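SAM dependent methyltransferase (Agrobacterium tumefaciens, PDB 2IGT) binds S-adenosylmethionine and probably transfers its methyl group to an acceptor substrate. Local coordinates at residues Pro135-Ile138 against Val139-Glu142; Asp211-Lys214 against Phe215-Arg218; Ser282-Glu285 against Leu286-Thr290. One frame throughout, in Å; residues are numbered along the deposited sequence. Where two conformers were deposited one is given.

Contact 1 (Pro135-Ile138 against Val139-Glu142); sequences PEQI and VHWE
At the N-terminal end of helix 138-150, in the methyltransferase domain, a 3-10 turn at Pro135-Gln137 runs straight into the first alpha-helical turn, and Gln137 meets both His140 and Trp141 across this junction. The change of winding shows in the backbone. Val139 N reaches Glu136 O in a weak bond of 3.3 Å, three residues back, whereas Trp141 N bonds to Gln137 O at 2.9 Å and Glu142 N to Ile138 O, both with the i to i+4 spacing of an alpha helix. The donor Trp141 N lies in the plane of the Gln137 carbonyl. That same oxygen also sits over one face of the Trp141 indole, 3.2 Å above its plane and toward the rim, with Ile138 N over the same ring. With CG of Trp141 anti to its own carbonyl carbon (chi1 -54°), the indole folds back against the preceding turn, where Gln137 CB packs on Trp141 CZ2 at 3.6 Å and Ile138 CB lies 3.8 Å from Trp141 CE3. Beyond the segments Trp141 leans on Val166, Ala167 and Val170 of helix 166-173, while Val139 and His140 touch Leu37 of strand 30-39. Glu136 OE2 and Gln137 NE2 both bond to Tyr274 OH, which ties the turn to the segment just after strand 268-273. The Gln137 chain bends at chi2 (-70°), bringing its amide to the edge of the His140 ring with the two planes 24° apart. A water links the two groups weakly, 3.3 Å from Gln137 NE2 and 3.3 Å from His140 NE2. Between the two side chains the closest approach is that of Gln137 OE1 to the ring carbon His140 CD2, 3.0 Å, near the plane of the imidazole.

Contact 2 (Asp211-Lys214 against Phe215-Arg218); sequences DAMK and FIQR. With SAM (S-adenosylmethionine), chain D.
Lys214 and Arg218 lie side by side on helix 212-222, one turn apart and pointing the same way, just beyond the N-cap that holds the adenine of S-adenosylmethionine. Backbone bonds of the regular i to i+4 kind run from Phe215 N, Ile216 N, Gln217 N and Arg218 N to the carbonyls of Asp211 through Lys214.

The polar side-chain bonds centre on Asp211, the N-cap residue. Its OD2 accepts from Lys214 N at 3.0 Å through the anti lone pair, closing the first turn, while OD1 takes the adenine amino group of the cofactor, SAM N6, at 2.9 Å with an angle of 167°. Ala212 N gives its hydrogen to SAM N1, 2.9 Å away, so carboxylate and helix N terminus together read the adenine edge. Arg100 of the second subunit forms a salt bridge with Asp211 OD1, which would favour the ionised carboxylate.

Between the two cationic chains it is lysine methylenes that meet the guanidinium: Lys214 CD lies over the centre of one face of the Arg218 group, 3.6 Å above its plane. The bend of Lys214 at chi3 (-81°) turns its ammonium aside, leaving Lys214 NZ 4.6 Å from Arg218 NH2. Each charge has an acidic partner, Glu243 for Lys214 and Glu210 for Arg218.

The apolar side of the helix packs into the fold: Met213 and Ile216 meet helix 247-260, Ile216 also touches strand 156-160, and Phe215 lies against strands 156-160 and 177-181.

Contact 3 (Ser282-Glu285 against Leu286-Thr290); sequences SMHE and LMRET
Helix 280-290 runs through Ser282-Glu285 into Leu286-Thr290 without a break, with His284 O accepting from Arg288 N at 2.8 Å and Glu285 O from Glu289 N at 3.0 Å. The bond from Leu286 N to Ser282 O is longer, 3.2 Å, and its donor stands 40° out of the carbonyl plane. Leu286 O is gripped twice, by Thr290 N and by Thr290 OG1, which approach from opposite faces of its plane.

On one side of this helix, which covers part of the larger mixed sheet of the methyltransferase fold, His284 and Arg288 point the same way. Arg288 CG sits over the His284 ring in a CH-pi contact, 4.1 Å from its centroid. Arg288 bends at chi2 and chi3, and its guanidinium lies 25° from the imidazole plane. Hydrogen bonds to Ser300 and Glu31 hold the two ring nitrogens of His284, and Pro29 O accepts from Arg288 NH2. The selenomethionine Met287 packs on Leu269 and Leu271 of strand 268-273, and Leu286 on helix 247-260. Near the edge of the guanidinium, Glu285 OE1 makes a long salt bridge to Arg288 NE at 4.0 Å.

From the N terminus onward the three contacts come in series, and none nests within or crosses another. Each lies in one continuous helical segment, so each joins successive helical turns and closes no long loop. Contact 1 starts helix 138-150, contact 2 the helix after strand 205-208, an outermost strand of the larger mixed sheet, and contact 3 ends the helix between strands 268-273 and 297-306. Contacts 2 and 3 both pack on helix 247-260, while contacts 1 and 3 share strands 268-273 and 297-306. Their centres stand about 20 to 25 Å apart without touching, and contact 2 is the one that holds the cofactor directly.

Contact 1 (Pro135-Ile138 against Val139-Glu142)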
# COMPACT_ATOMS: atom_id res chain seq x y z
N PRO A 135 -18.46 -6.78 -21.75
CA PRO A 135 -18.93 -7.00 -23.12
C PRO A 135 -20.27 -6.36 -23.44
O PRO A 135 -20.58 -6.10 -24.60
CB PRO A 135 -19.02 -8.52 -23.25
CG PRO A 135 -18.98 -9.05 -21.88
CD PRO A 135 -18.38 -8.03 -20.97
N GLU A 136 -21.07 -6.11 -22.41
CA GLU A 136 -22.36 -5.42 -22.61
C GLU A 136 -22.16 -4.03 -23.24
O GLU A 136 -23.06 -3.52 -23.94
CB GLU A 136 -23.13 -5.29 -21.28
CG GLU A 136 -22.49 -4.41 -20.22
CD GLU A 136 -21.49 -5.14 -19.32
OE1 GLU A 136 -20.98 -6.22 -19.68
OE2 GLU A 136 -21.19 -4.62 -18.22
N GLN A 137 -21.00 -3.42 -22.99
CA GLN A 137 -20.65 -2.10 -23.54
C GLN A 137 -20.62 -2.08 -25.08
O GLN A 137 -20.53 -1.01 -25.69
CB GLN A 137 -19.32 -1.60 -22.95
CG GLN A 137 -19.41 -1.23 -21.43
CD GLN A 137 -20.24 0.03 -21.20
OE1 GLN A 137 -20.22 0.96 -22.03
NE2 GLN A 137 -20.97 0.08 -20.10
N ILE A 138 -20.74 -3.26 -25.70
CA ILE A 138 -20.83 -3.35 -27.17
C ILE A 138 -21.95 -2.48 -27.76
O ILE A 138 -21.82 -1.97 -28.86
CB ILE A 138 -20.99 -4.80 -27.67
CG1 ILE A 138 -20.67 -4.87 -29.18
CG2 ILE A 138 -22.40 -5.35 -27.33
CD1 ILE A 138 -20.57 -6.28 -29.77
N VAL A 139 -23.05 -2.31 -27.02
CA VAL A 139 -24.10 -1.41 -27.49
C VAL A 139 -23.55 0.04 -27.68
O VAL A 139 -23.80 0.66 -28.72
CB VAL A 139 -25.35 -1.44 -26.58
CG1 VAL A 139 -26.47 -0.61 -27.18
CG2 VAL A 139 -25.80 -2.89 -26.37
N HIS A 140 -22.79 0.55 -26.71
CA HIS A 140 -22.19 1.89 -26.84
C HIS A 140 -21.07 1.88 -27.88
O HIS A 140 -20.89 2.86 -28.60
CB HIS A 140 -21.63 2.43 -25.50
CG HIS A 140 -22.66 2.57 -24.41
ND1 HIS A 140 -23.75 3.41 -24.50
CD2 HIS A 140 -22.73 2.00 -23.18
CE1 HIS A 140 -24.47 3.32 -23.40
NE2 HIS A 140 -23.87 2.47 -22.57
N TRP A 141 -20.32 0.78 -27.97
CA TRP A 141 -19.27 0.67 -29.00
C TRP A 141 -19.85 0.73 -30.41
O TRP A 141 -19.22 1.30 -31.31
CB TRP A 141 -18.43 -0.59 -28.87
CG TRP A 141 -17.83 -0.79 -27.53
CD1 TRP A 141 -17.52 0.18 -26.61
CD2 TRP A 141 -17.43 -2.04 -26.96
NE1 TRP A 141 -16.98 -0.42 -25.48
CE2 TRP A 141 -16.92 -1.77 -25.67
CE3 TRP A 141 -17.47 -3.36 -27.42
CZ2 TRP A 141 -16.45 -2.79 -24.82
CZ3 TRP A 141 -17.02 -4.39 -26.56
CH2 TRP A 141 -16.51 -4.08 -25.29
N GLU A 142 -21.03 0.13 -30.58
CA GLU A 142 -21.76 0.16 -31.84
C GLU A 142 -22.19 1.58 -32.21
O GLU A 142 -22.04 1.99 -33.38
CB GLU A 142 -22.96 -0.81 -31.79
CG GLU A 142 -22.51 -2.27 -31.92
CD GLU A 142 -23.58 -3.31 -31.59
OE1 GLU A 142 -24.53 -3.03 -30.83
OE2 GLU A 142 -23.44 -4.45 -32.10
O HOH W 1 -23.73 1.74 -19.34

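Contact 2 (Asp211-Lys214 against Phe215-Arg218)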
# COMPACT_ATOMS: atom_id res chain seq x y z
N ASP A 211 -4.81 11.35 -13.71
CA ASP A 211 -6.16 11.55 -13.16
C ASP A 211 -7.07 12.13 -14.28
O ASP A 211 -6.67 13.03 -15.01
CB ASP A 211 -6.11 12.50 -11.96
CG ASP A 211 -7.49 12.75 -11.37
OD1 ASP A 211 -7.99 11.85 -10.65
OD2 ASP A 211 -8.11 13.80 -11.69
N ALA A 212 -8.27 11.57 -14.44
CA ALA A 212 -9.15 11.93 -15.55
C ALA A 212 -9.61 13.38 -15.46
O ALA A 212 -9.60 14.09 -16.48
CB ALA A 212 -10.35 11.00 -15.64
N MSE A 213 -10.01 13.83 -14.28
CA MSE A 213 -10.48 15.21 -14.13
C MSE A 213 -9.35 16.25 -14.28
O MSE A 213 -9.57 17.31 -14.89
CB MSE A 213 -11.28 15.43 -12.82
CG MSE A 213 -12.13 16.74 -12.89
SE MSE A 213 -13.70 16.69 -11.81
CE MSE A 213 -12.82 16.46 -10.08
N LYS A 214 -8.15 15.95 -13.74
CA LYS A 214 -7.00 16.82 -13.92
C LYS A 214 -6.68 16.95 -15.42
O LYS A 214 -6.45 18.06 -15.92
CB LYS A 214 -5.79 16.27 -13.19
CG LYS A 214 -4.50 17.12 -13.34
CD LYS A 214 -3.41 16.68 -12.32
CE LYS A 214 -3.65 17.28 -10.93
NZ LYS A 214 -2.85 16.59 -9.83
N PHE A 215 -6.71 15.83 -16.13
CA PHE A 215 -6.42 15.86 -17.56
C PHE A 215 -7.43 16.77 -18.28
O PHE A 215 -7.04 17.62 -19.09
CB PHE A 215 -6.44 14.48 -18.21
CG PHE A 215 -6.19 14.54 -19.70
CD1 PHE A 215 -4.92 14.89 -20.18
CD2 PHE A 215 -7.23 14.32 -20.61
CE1 PHE A 215 -4.68 14.96 -21.56
CE2 PHE A 215 -6.99 14.40 -21.99
CZ PHE A 215 -5.72 14.72 -22.46
N ILE A 216 -8.73 16.57 -18.03
CA ILE A 216 -9.71 17.35 -18.79
C ILE A 216 -9.72 18.83 -18.41
O ILE A 216 -9.98 19.68 -19.27
CB ILE A 216 -11.16 16.76 -18.80
CG1 ILE A 216 -11.73 16.68 -17.37
CG2 ILE A 216 -11.20 15.41 -19.56
CD1 ILE A 216 -13.23 16.38 -17.34
N GLN A 217 -9.40 19.16 -17.15
CA GLN A 217 -9.27 20.59 -16.78
C GLN A 217 -8.08 21.22 -17.49
O GLN A 217 -8.16 22.38 -17.93
CB GLN A 217 -9.18 20.82 -15.26
CG GLN A 217 -9.72 22.22 -14.93
CD GLN A 217 -9.57 22.67 -13.48
OE1 GLN A 217 -9.13 21.91 -12.60
NE2 GLN A 217 -9.96 23.91 -13.23
N ARG A 218 -6.98 20.48 -17.60
CA ARG A 218 -5.83 20.92 -18.39
C ARG A 218 -6.15 21.06 -19.88
O ARG A 218 -5.68 22.01 -20.51
CB ARG A 218 -4.60 20.03 -18.11
CG ARG A 218 -4.08 20.30 -16.67
CD ARG A 218 -2.89 19.41 -16.23
NE ARG A 218 -2.53 19.75 -14.84
CZ ARG A 218 -1.52 19.20 -14.16
NH1 ARG A 218 -0.75 18.27 -14.73
NH2 ARG A 218 -1.28 19.59 -12.90
N SAM D . -16.16 1.84 -14.53
CA SAM D . -16.11 0.40 -14.20
C SAM D . -16.50 0.21 -12.72
O SAM D . -16.69 1.17 -11.95
OXT SAM D . -16.65 -0.93 -12.27
CB SAM D . -14.73 -0.21 -14.53
CG SAM D . -13.59 0.04 -13.50
SD SAM D . -13.10 1.80 -13.37
CE SAM D . -14.56 2.76 -13.69
C5' SAM D . -12.38 2.04 -15.01
C4' SAM D . -10.97 2.60 -14.96
O4' SAM D . -10.95 3.80 -14.20
C3' SAM D . -9.93 1.70 -14.27
O3' SAM D . -9.07 1.15 -15.25
C2' SAM D . -9.17 2.60 -13.28
O2' SAM D . -7.76 2.49 -13.36
C1' SAM D . -9.62 3.99 -13.77
N9 SAM D . -9.60 5.07 -12.78
C8 SAM D . -9.98 5.04 -11.46
N7 SAM D . -9.83 6.28 -10.94
C5 SAM D . -9.35 7.11 -11.91
C6 SAM D . -8.97 8.46 -11.92
N6 SAM D . -9.09 9.20 -10.83
N1 SAM D . -8.53 9.03 -13.10
C2 SAM D . -8.40 8.26 -14.23
N3 SAM D . -8.73 6.91 -14.23
C4 SAM D . -9.19 6.34 -13.07

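Contact 3 (Ser282-Glu285 against Leu286-Thr290)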
# COMPACT_ATOMS: atom_id res chain seq x y z
N SER A 282 -30.95 9.99 -12.00
CA SER A 282 -29.99 10.93 -11.43
C SER A 282 -28.83 11.28 -12.37
O SER A 282 -28.40 12.42 -12.42
CB SER A 282 -29.48 10.39 -10.10
OG SER A 282 -30.59 10.28 -9.23
N MSE A 283 -28.36 10.29 -13.13
CA MSE A 283 -27.42 10.53 -14.24
C MSE A 283 -28.11 11.35 -15.33
O MSE A 283 -27.52 12.28 -15.86
CB MSE A 283 -26.92 9.22 -14.84
CG MSE A 283 -26.30 8.24 -13.80
SE MSE A 283 -24.75 9.03 -12.87
CE MSE A 283 -25.58 9.16 -11.09
N HIS A 284 -29.34 10.97 -15.67
CA HIS A 284 -30.15 11.71 -16.67
C HIS A 284 -30.29 13.22 -16.34
O HIS A 284 -29.98 14.09 -17.17
CB HIS A 284 -31.54 11.07 -16.77
CG HIS A 284 -32.42 11.72 -17.79
ND1 HIS A 284 -32.17 11.62 -19.14
CD2 HIS A 284 -33.51 12.51 -17.65
CE1 HIS A 284 -33.08 12.32 -19.80
NE2 HIS A 284 -33.91 12.86 -18.92
N GLU A 285 -30.80 13.53 -15.14
CA GLU A 285 -31.08 14.95 -14.81
C GLU A 285 -29.78 15.74 -14.70
O GLU A 285 -29.73 16.89 -15.09
CB GLU A 285 -31.92 15.10 -13.55
CG GLU A 285 -33.30 14.41 -13.60
CD GLU A 285 -34.30 15.11 -14.54
OE1 GLU A 285 -33.87 15.91 -15.42
OE2 GLU A 285 -35.52 14.85 -14.39
N LEU A 286 -28.72 15.08 -14.21
CA LEU A 286 -27.40 15.73 -14.17
C LEU A 286 -26.94 16.08 -15.58
O LEU A 286 -26.44 17.22 -15.81
CB LEU A 286 -26.36 14.83 -13.49
CG LEU A 286 -24.91 15.39 -13.48
CD1 LEU A 286 -24.85 16.73 -12.72
CD2 LEU A 286 -23.93 14.35 -12.84
N MSE A 287 -27.05 15.11 -16.51
CA MSE A 287 -26.59 15.32 -17.89
C MSE A 287 -27.45 16.41 -18.56
O MSE A 287 -26.93 17.29 -19.27
CB MSE A 287 -26.68 14.01 -18.69
CG MSE A 287 -26.29 14.18 -20.18
SE MSE A 287 -24.36 14.55 -20.34
CE MSE A 287 -23.70 12.76 -19.89
N ARG A 288 -28.76 16.36 -18.31
CA ARG A 288 -29.67 17.32 -18.90
C ARG A 288 -29.29 18.74 -18.47
O ARG A 288 -29.21 19.66 -19.30
CB ARG A 288 -31.11 17.00 -18.48
CG ARG A 288 -31.83 16.08 -19.40
CD ARG A 288 -32.96 16.85 -20.10
NE ARG A 288 -34.15 16.95 -19.27
CZ ARG A 288 -35.28 17.58 -19.61
NH1 ARG A 288 -36.29 17.59 -18.76
NH2 ARG A 288 -35.43 18.19 -20.75
N GLU A 289 -29.09 18.93 -17.16
CA GLU A 289 -28.75 20.25 -16.62
C GLU A 289 -27.36 20.70 -17.10
O GLU A 289 -27.20 21.86 -17.47
CB GLU A 289 -28.86 20.25 -15.09
CG GLU A 289 -28.64 21.64 -14.39
CD GLU A 289 -29.71 22.69 -14.74
OE1 GLU A 289 -30.91 22.34 -14.80
OE2 GLU A 289 -29.37 23.88 -14.91
N THR A 290 -26.38 19.78 -17.10
CA THR A 290 -25.05 20.04 -17.68
C THR A 290 -25.15 20.62 -19.11
O THR A 290 -24.42 21.56 -19.45
CB THR A 290 -24.14 18.77 -17.71
OG1 THR A 290 -23.98 18.25 -16.38
CG2 THR A 290 -22.75 19.06 -18.30